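Local atomic coordinates of proto-oncogene vav (Homo sapiens, PDB entry 6NEW), a protein that probably acts as a guanine nucleotide exchange factor for Rho-family GTPases such as Rac, through a RhoGEF domain followed by PH and zinc-binding C1 domains. Residues I84-L89 / D170-P175; Q177-Y182 / Q214-V219. All blocks are in the same frame, centred on the assembly; numbering follows the deposited sequence.

Contact 1: I84-L89 / D170-P175; sequences INIEDL and DLLMVP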
ATOM      1  N   ILE A  84       9.759  12.248  11.451  1.00 71.15           N
ATOM      2  CA  ILE A  84       9.648  10.807  11.178  1.00 68.91           C
ATOM      3  C   ILE A  84      11.000  10.103  11.159  1.00 73.51           C
ATOM      4  O   ILE A  84      11.725  10.089  12.145  1.00 74.26           O
ATOM      5  CB  ILE A  84       8.814  10.482   9.871  1.00 69.69           C
ATOM      6  CG1 ILE A  84       7.734  11.536   9.585  1.00 70.16           C
ATOM      7  CG2 ILE A  84       8.212   9.060   9.916  1.00 68.01           C
ATOM      8  CD1 ILE A  84       6.811  11.229   8.439  1.00 67.18           C
ATOM      9  N   ASN A  85      11.330   9.572   9.991  1.00 69.21           N
ATOM     10  CA  ASN A  85      12.499   8.773   9.663  1.00 68.50           C
ATOM     11  C   ASN A  85      13.592   9.589   8.931  1.00 72.30           C
ATOM     12  O   ASN A  85      14.653   9.021   8.702  1.00 70.93           O
ATOM     13  CB  ASN A  85      11.999   7.683   8.727  1.00 65.95           C
ATOM     14  CG  ASN A  85      12.704   6.355   8.650  1.00 86.29           C
ATOM     15  OD1 ASN A  85      13.414   5.895   9.550  1.00 89.73           O
ATOM     16  ND2 ASN A  85      12.346   5.635   7.610  1.00 70.18           N
ATOM     17  N   ILE A  86      13.323  10.873   8.505  1.00 70.27           N
ATOM     18  CA  ILE A  86      14.230  11.754   7.715  1.00 71.96           C
ATOM     19  C   ILE A  86      15.713  11.592   8.083  1.00 76.38           C
ATOM     20  O   ILE A  86      16.524  11.450   7.166  1.00 75.44           O
ATOM     21  CB  ILE A  86      13.873  13.282   7.653  1.00 77.03           C
ATOM     22  CG1 ILE A  86      12.435  13.531   7.181  1.00 77.08           C
ATOM     23  CG2 ILE A  86      14.898  14.095   6.800  1.00 79.58           C
ATOM     24  CD1 ILE A  86      12.179  14.819   6.491  1.00 87.42           C
ATOM     25  N   GLU A  87      16.066  11.588   9.392  1.00 74.43           N
ATOM     26  CA  GLU A  87      17.458  11.424   9.816  1.00 76.18           C
ATOM     27  C   GLU A  87      18.069  10.170   9.190  1.00 78.76           C
ATOM     28  O   GLU A  87      19.144  10.263   8.597  1.00 79.31           O
ATOM     29  CB  GLU A  87      17.604  11.452  11.348  1.00 79.01           C
ATOM     30  N   ASP A  88      17.321   9.043   9.213  1.00 73.06           N
ATOM     31  CA  ASP A  88      17.717   7.767   8.608  1.00 71.77           C
ATOM     32  C   ASP A  88      17.751   7.827   7.069  1.00 71.92           C
ATOM     33  O   ASP A  88      18.626   7.200   6.478  1.00 71.48           O
ATOM     34  CB  ASP A  88      16.844   6.592   9.112  1.00 72.83           C
ATOM     35  CG  ASP A  88      17.469   5.210   8.911  1.00 91.21           C
ATOM     36  OD1 ASP A  88      18.572   5.136   8.385  1.00 93.20           O
ATOM     37  OD2 ASP A  88      16.826   4.201   9.269  1.00 99.58           O
ATOM     38  N   LEU A  89      16.818   8.578   6.416  1.00 65.11           N
ATOM     39  CA  LEU A  89      16.817   8.712   4.950  1.00 63.17           C
ATOM     40  C   LEU A  89      18.124   9.332   4.495  1.00 67.79           C
ATOM     41  O   LEU A  89      18.816   8.743   3.663  1.00 65.76           O
ATOM     42  CB  LEU A  89      15.647   9.572   4.454  1.00 62.51           C
ATOM     43  CG  LEU A  89      14.230   9.017   4.572  1.00 65.10           C
ATOM     44  CD1 LEU A  89      13.252   9.959   3.948  1.00 65.00           C
ATOM     45  CD2 LEU A  89      14.089   7.674   3.884  1.00 65.42           C
ATOM     46  N   ASP A 170       5.716  21.743   2.140  1.00 84.26           N
ATOM     47  CA  ASP A 170       6.035  21.391   0.750  1.00 82.58           C
ATOM     48  C   ASP A 170       7.320  20.538   0.677  1.00 81.75           C
ATOM     49  O   ASP A 170       7.372  19.570  -0.087  1.00 79.56           O
ATOM     50  CB  ASP A 170       6.206  22.660  -0.099  1.00 87.11           C
ATOM     51  CG  ASP A 170       4.930  23.421  -0.383  1.00100.84           C
ATOM     52  OD1 ASP A 170       3.978  22.809  -0.915  1.00101.48           O
ATOM     53  OD2 ASP A 170       4.909  24.649  -0.155  1.00107.78           O
ATOM     54  N   LEU A 171       8.343  20.901   1.486  1.00 76.57           N
ATOM     55  CA  LEU A 171       9.645  20.228   1.577  1.00 74.32           C
ATOM     56  C   LEU A 171       9.533  18.773   2.070  1.00 72.82           C
ATOM     57  O   LEU A 171      10.377  17.948   1.729  1.00 70.86           O
ATOM     58  CB  LEU A 171      10.609  21.047   2.471  1.00 76.27           C
ATOM     59  CG  LEU A 171      12.035  21.315   1.950  1.00 81.38           C
ATOM     60  CD1 LEU A 171      12.022  21.955   0.572  1.00 82.40           C
ATOM     61  CD2 LEU A 171      12.797  22.224   2.898  1.00 84.78           C
ATOM     62  N   LEU A 172       8.482  18.461   2.848  1.00 67.61           N
ATOM     63  CA  LEU A 172       8.235  17.118   3.367  1.00 64.61           C
ATOM     64  C   LEU A 172       7.539  16.207   2.348  1.00 67.46           C
ATOM     65  O   LEU A 172       7.480  15.000   2.568  1.00 64.26           O
ATOM     66  CB  LEU A 172       7.478  17.171   4.701  1.00 64.35           C
ATOM     67  CG  LEU A 172       8.220  17.804   5.878  1.00 70.22           C
ATOM     68  CD1 LEU A 172       7.247  18.354   6.894  1.00 71.42           C
ATOM     69  CD2 LEU A 172       9.212  16.837   6.523  1.00 69.02           C
ATOM     70  N   MET A 173       7.052  16.775   1.226  1.00 65.94           N
ATOM     71  CA  MET A 173       6.411  16.027   0.139  1.00 64.79           C
ATOM     72  C   MET A 173       7.446  15.562  -0.906  1.00 68.33           C
ATOM     73  O   MET A 173       7.141  14.706  -1.742  1.00 66.99           O
ATOM     74  CB  MET A 173       5.298  16.863  -0.520  1.00 68.25           C
ATOM     75  N   VAL A 174       8.678  16.105  -0.827  1.00 64.94           N
ATOM     76  CA  VAL A 174       9.791  15.770  -1.723  1.00 63.72           C
ATOM     77  C   VAL A 174      10.227  14.281  -1.567  1.00 64.75           C
ATOM     78  O   VAL A 174      10.326  13.624  -2.609  1.00 63.76           O
ATOM     79  CB  VAL A 174      10.983  16.774  -1.607  1.00 68.91           C
ATOM     80  CG1 VAL A 174      12.124  16.407  -2.555  1.00 68.33           C
ATOM     81  CG2 VAL A 174      10.526  18.210  -1.851  1.00 70.47           C
ATOM     82  N   PRO A 175      10.463  13.714  -0.344  1.00 59.74           N
ATOM     83  CA  PRO A 175      10.906  12.308  -0.257  1.00 58.74           C
ATOM     84  C   PRO A 175       9.965  11.258  -0.864  1.00 64.44           C
ATOM     85  O   PRO A 175      10.461  10.260  -1.392  1.00 63.10           O
ATOM     86  CB  PRO A 175      11.109  12.089   1.245  1.00 60.05           C
ATOM     87  CG  PRO A 175      11.335  13.437   1.794  1.00 65.30           C
ATOM     88  CD  PRO A 175      10.417  14.316   1.003  1.00 61.19           C
TER

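Contact 2: Q177-Y182 / Q214-V219; sequences QRVLKY and QCVNEV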
ATOM      1  N   GLN A 177       7.962  11.766  -3.503  1.00 60.35           N
ATOM      2  CA  GLN A 177       8.149  11.964  -4.935  1.00 59.64           C
ATOM      3  C   GLN A 177       9.458  11.385  -5.457  1.00 59.25           C
ATOM      4  O   GLN A 177       9.451  10.825  -6.546  1.00 57.58           O
ATOM      5  CB  GLN A 177       7.988  13.436  -5.315  1.00 62.91           C
ATOM      6  CG  GLN A 177       6.541  13.870  -5.242  1.00 79.33           C
ATOM      7  CD  GLN A 177       6.389  15.335  -5.397  1.00105.92           C
ATOM      8  OE1 GLN A 177       5.877  15.766  -6.402  1.00104.43           O
ATOM      9  NE2 GLN A 177       6.819  16.119  -4.416  1.00 98.78           N
ATOM     10  N   ARG A 178      10.549  11.457  -4.667  1.00 53.45           N
ATOM     11  CA  ARG A 178      11.854  10.922  -5.060  1.00 51.57           C
ATOM     12  C   ARG A 178      11.875   9.401  -5.215  1.00 52.25           C
ATOM     13  O   ARG A 178      12.290   8.917  -6.275  1.00 51.72           O
ATOM     14  CB  ARG A 178      12.981  11.395  -4.121  1.00 47.80           C
ATOM     15  CG  ARG A 178      14.378  10.911  -4.520  1.00 50.75           C
ATOM     16  CD  ARG A 178      14.913  11.630  -5.754  1.00 50.60           C
ATOM     17  NE  ARG A 178      16.217  11.108  -6.165  1.00 48.62           N
ATOM     18  CZ  ARG A 178      16.693  11.205  -7.400  1.00 59.30           C
ATOM     19  NH1 ARG A 178      15.982  11.783  -8.355  1.00 46.79           N
ATOM     20  NH2 ARG A 178      17.886  10.702  -7.691  1.00 44.52           N
ATOM     21  N   VAL A 179      11.431   8.655  -4.180  1.00 46.25           N
ATOM     22  CA  VAL A 179      11.421   7.188  -4.195  1.00 44.58           C
ATOM     23  C   VAL A 179      10.548   6.635  -5.343  1.00 47.50           C
ATOM     24  O   VAL A 179      10.840   5.562  -5.857  1.00 46.00           O
ATOM     25  CB  VAL A 179      11.079   6.577  -2.806  1.00 48.27           C
ATOM     26  CG1 VAL A 179       9.612   6.778  -2.421  1.00 47.50           C
ATOM     27  CG2 VAL A 179      11.490   5.108  -2.710  1.00 47.06           C
ATOM     28  N   LEU A 180       9.548   7.417  -5.790  1.00 44.99           N
ATOM     29  CA  LEU A 180       8.631   7.071  -6.869  1.00 44.38           C
ATOM     30  C   LEU A 180       9.190   7.397  -8.266  1.00 49.24           C
ATOM     31  O   LEU A 180       8.593   6.988  -9.264  1.00 49.75           O
ATOM     32  CB  LEU A 180       7.271   7.762  -6.640  1.00 44.70           C
ATOM     33  CG  LEU A 180       6.163   6.949  -5.942  1.00 48.59           C
ATOM     34  CD1 LEU A 180       6.549   6.539  -4.535  1.00 47.67           C
ATOM     35  CD2 LEU A 180       4.870   7.738  -5.889  1.00 52.29           C
ATOM     36  N   LYS A 181      10.338   8.105  -8.337  1.00 46.23           N
ATOM     37  CA  LYS A 181      10.965   8.501  -9.604  1.00 47.42           C
ATOM     38  C   LYS A 181      12.093   7.581 -10.088  1.00 50.71           C
ATOM     39  O   LYS A 181      12.356   7.582 -11.290  1.00 51.91           O
ATOM     40  CB  LYS A 181      11.474   9.962  -9.565  1.00 52.06           C
ATOM     41  CG  LYS A 181      10.419  11.057  -9.345  1.00 71.37           C
ATOM     42  CD  LYS A 181       9.421  11.282 -10.479  1.00 82.64           C
ATOM     43  CE  LYS A 181       8.543  12.469 -10.166  1.00 89.62           C
ATOM     44  NZ  LYS A 181       7.520  12.703 -11.219  1.00 96.14           N
ATOM     45  N   TYR A 182      12.771   6.834  -9.185  1.00 44.59           N
ATOM     46  CA  TYR A 182      13.877   5.947  -9.564  1.00 43.23           C
ATOM     47  C   TYR A 182      13.568   5.018 -10.713  1.00 44.84           C
ATOM     48  O   TYR A 182      14.388   4.912 -11.626  1.00 44.44           O
ATOM     49  CB  TYR A 182      14.421   5.154  -8.385  1.00 43.55           C
ATOM     50  CG  TYR A 182      15.089   6.027  -7.351  1.00 45.11           C
ATOM     51  CD1 TYR A 182      16.198   6.808  -7.676  1.00 48.20           C
ATOM     52  CD2 TYR A 182      14.605   6.089  -6.051  1.00 44.88           C
ATOM     53  CE1 TYR A 182      16.802   7.628  -6.728  1.00 50.28           C
ATOM     54  CE2 TYR A 182      15.197   6.907  -5.097  1.00 46.30           C
ATOM     55  CZ  TYR A 182      16.300   7.670  -5.437  1.00 54.30           C
ATOM     56  OH  TYR A 182      16.861   8.476  -4.482  1.00 51.93           O
ATOM     57  N   GLN A 214       5.919   0.106  -5.913  1.00 37.43           N
ATOM     58  CA  GLN A 214       4.682  -0.612  -5.617  1.00 36.49           C
ATOM     59  C   GLN A 214       4.495  -0.819  -4.118  1.00 41.15           C
ATOM     60  O   GLN A 214       3.389  -0.584  -3.640  1.00 41.76           O
ATOM     61  CB  GLN A 214       4.623  -1.955  -6.351  1.00 37.51           C
ATOM     62  CG  GLN A 214       4.393  -1.833  -7.841  1.00 55.30           C
ATOM     63  CD  GLN A 214       4.395  -3.184  -8.515  1.00 76.53           C
ATOM     64  OE1 GLN A 214       3.620  -4.086  -8.155  1.00 72.41           O
ATOM     65  NE2 GLN A 214       5.245  -3.347  -9.528  1.00 65.35           N
ATOM     66  N   CYS A 215       5.569  -1.229  -3.376  1.00 37.06           N
ATOM     67  CA  CYS A 215       5.556  -1.433  -1.914  1.00 36.57           C
ATOM     68  C   CYS A 215       5.092  -0.193  -1.183  1.00 39.12           C
ATOM     69  O   CYS A 215       4.203  -0.290  -0.341  1.00 39.39           O
ATOM     70  CB  CYS A 215       6.921  -1.870  -1.404  1.00 38.32           C
ATOM     71  SG  CYS A 215       7.368  -3.560  -1.841  1.00 42.48           S
ATOM     72  N   VAL A 216       5.700   0.965  -1.520  1.00 34.68           N
ATOM     73  CA  VAL A 216       5.425   2.299  -0.978  1.00 34.69           C
ATOM     74  C   VAL A 216       3.962   2.683  -1.203  1.00 37.44           C
ATOM     75  O   VAL A 216       3.297   3.144  -0.276  1.00 36.32           O
ATOM     76  CB  VAL A 216       6.435   3.338  -1.559  1.00 38.70           C
ATOM     77  CG1 VAL A 216       6.010   4.774  -1.282  1.00 38.88           C
ATOM     78  CG2 VAL A 216       7.833   3.082  -1.014  1.00 38.87           C
ATOM     79  N   ASN A 217       3.454   2.425  -2.406  1.00 35.07           N
ATOM     80  CA  ASN A 217       2.063   2.703  -2.755  1.00 35.49           C
ATOM     81  C   ASN A 217       1.087   1.785  -2.011  1.00 40.08           C
ATOM     82  O   ASN A 217       0.035   2.261  -1.565  1.00 40.68           O
ATOM     83  CB  ASN A 217       1.872   2.629  -4.264  1.00 34.72           C
ATOM     84  CG  ASN A 217       2.526   3.778  -4.983  1.00 56.85           C
ATOM     85  OD1 ASN A 217       2.323   4.948  -4.641  1.00 60.38           O
ATOM     86  ND2 ASN A 217       3.305   3.480  -6.012  1.00 48.10           N
ATOM     87  N   GLU A 218       1.462   0.487  -1.831  1.00 35.15           N
ATOM     88  CA  GLU A 218       0.633  -0.492  -1.130  1.00 33.53           C
ATOM     89  C   GLU A 218       0.586  -0.221   0.357  1.00 36.53           C
ATOM     90  O   GLU A 218      -0.440  -0.478   0.984  1.00 35.93           O
ATOM     91  CB  GLU A 218       1.048  -1.938  -1.431  1.00 34.58           C
ATOM     92  CG  GLU A 218       0.781  -2.415  -2.855  1.00 43.30           C
ATOM     93  CD  GLU A 218      -0.483  -1.937  -3.543  1.00 69.05           C
ATOM     94  OE1 GLU A 218      -1.584  -2.159  -2.995  1.00 65.01           O
ATOM     95  OE2 GLU A 218      -0.373  -1.354  -4.646  1.00 69.74           O
ATOM     96  N   VAL A 219       1.660   0.370   0.905  1.00 32.65           N
ATOM     97  CA  VAL A 219       1.752   0.760   2.319  1.00 31.89           C
ATOM     98  C   VAL A 219       0.734   1.871   2.606  1.00 36.54           C
ATOM     99  O   VAL A 219      -0.008   1.790   3.586  1.00 35.64           O
ATOM    100  CB  VAL A 219       3.204   1.125   2.741  1.00 35.19           C
ATOM    101  CG1 VAL A 219       3.235   1.874   4.068  1.00 34.98           C
ATOM    102  CG2 VAL A 219       4.068  -0.125   2.816  1.00 34.64           C
TER

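Contact 1: I84-L89 / D170-P175
Ile86 and Pro175 bring the two backbones closest, with their CA atoms 8.7 Å apart, a spacing that leaves the meeting entirely to side chains. Segment 84-89 enters helix 86-105: Ile84 has just left the preceding helix with a positive phi of 46°, and Leu89 N donates to Asn85 O at 3.2 Å as the new helix starts. Segment 170-175 spans the break between helices 168-171 and 174-179, in which Met173 N still reaches back to Asp170 O.

Two apolar pairs join the segments. Ile86 has CG1 anti to its carbonyl carbon (chi1 -54°), and the extended arm beyond it carries CD1 to within 3.6 Å of Leu172 CD2. Leu172 starts off to one side of the neighbouring segment, but its CD2 branch swings across to meet the isoleucine, the two side chains lying roughly at right angles. One turn further along helix 86-105, Leu89 sends CD1 to the proline ring, 4.1 Å from Pro175 CB, again nearly perpendicular.

No hydrogen bond crosses the contact, and all four touching residues are buried. Ile62 and Tyr55 of helix 37-71 pack on Ile86 and Pro175, respectively. Tyr129 of helix 125-131 touches both of these residues, and its hydroxyl is hydrogen-bonded to Leu172 O in the interhelical break. Aliphatic packing of this kind, between a helix start and a break between helices, belongs to the hydrophobic interior of the all-helical RhoGEF (DH, Dbl homology) domain.

Contact 2: Q177-Y182 / Q214-V219
Leu180 and Val216 share most of this contact, and Leu180 splits its two methyls between Val216 and Asn217. The chi1 of Leu180, -96°, lies away from the usual staggered positions. From there its CD1 branch comes 3.7 Å from Val216 CG1. The other branch turns to the asparagine, with Leu180 CD2 4.0 Å from Asn217 OD1. This second approach is a methyl resting against an amide oxygen, with no hydrogen bond across the segments.

Val216 points from helix 196-235 toward the other segment. Its CG1 stands anti to the backbone N (chi1 167°), and this same methyl also meets Val179 CG1 more loosely, at 4.3 Å. The side chains of Leu180 and Val216 pass each other at a slant. Asn217 starts off to one side, with CG anti to its carbonyl carbon, and its side chain too runs at a slant to that of Leu180, bringing OD1 against the CD2 methyl.

Helix 125-131 packs against both segments, Tyr126 touching Val179 and Val216 while Cys130 adds a further contact to Val216, and Leu212 of helix 196-235 adds to the packing on Val179.

How the contacts relate
Helix 174-179 serves both contacts, with Pro175 in contact 1 and Val179 in contact 2, and the centres of the contacts lie about 13 Å apart. Contact 1 is buried throughout and purely aliphatic, joining this helix and the break before it to helix 86-105. Contact 2 brings Val179 and Leu180 against the long helix 196-235 and is only partly buried, with an amide oxygen beside its apolar groups. Tyr126 of helix 125-131 reaches both, packing on Leu89 in one and on the two valines in the other. Neither has a hydrogen bond across its segments, and both lie in the RhoGEF domain.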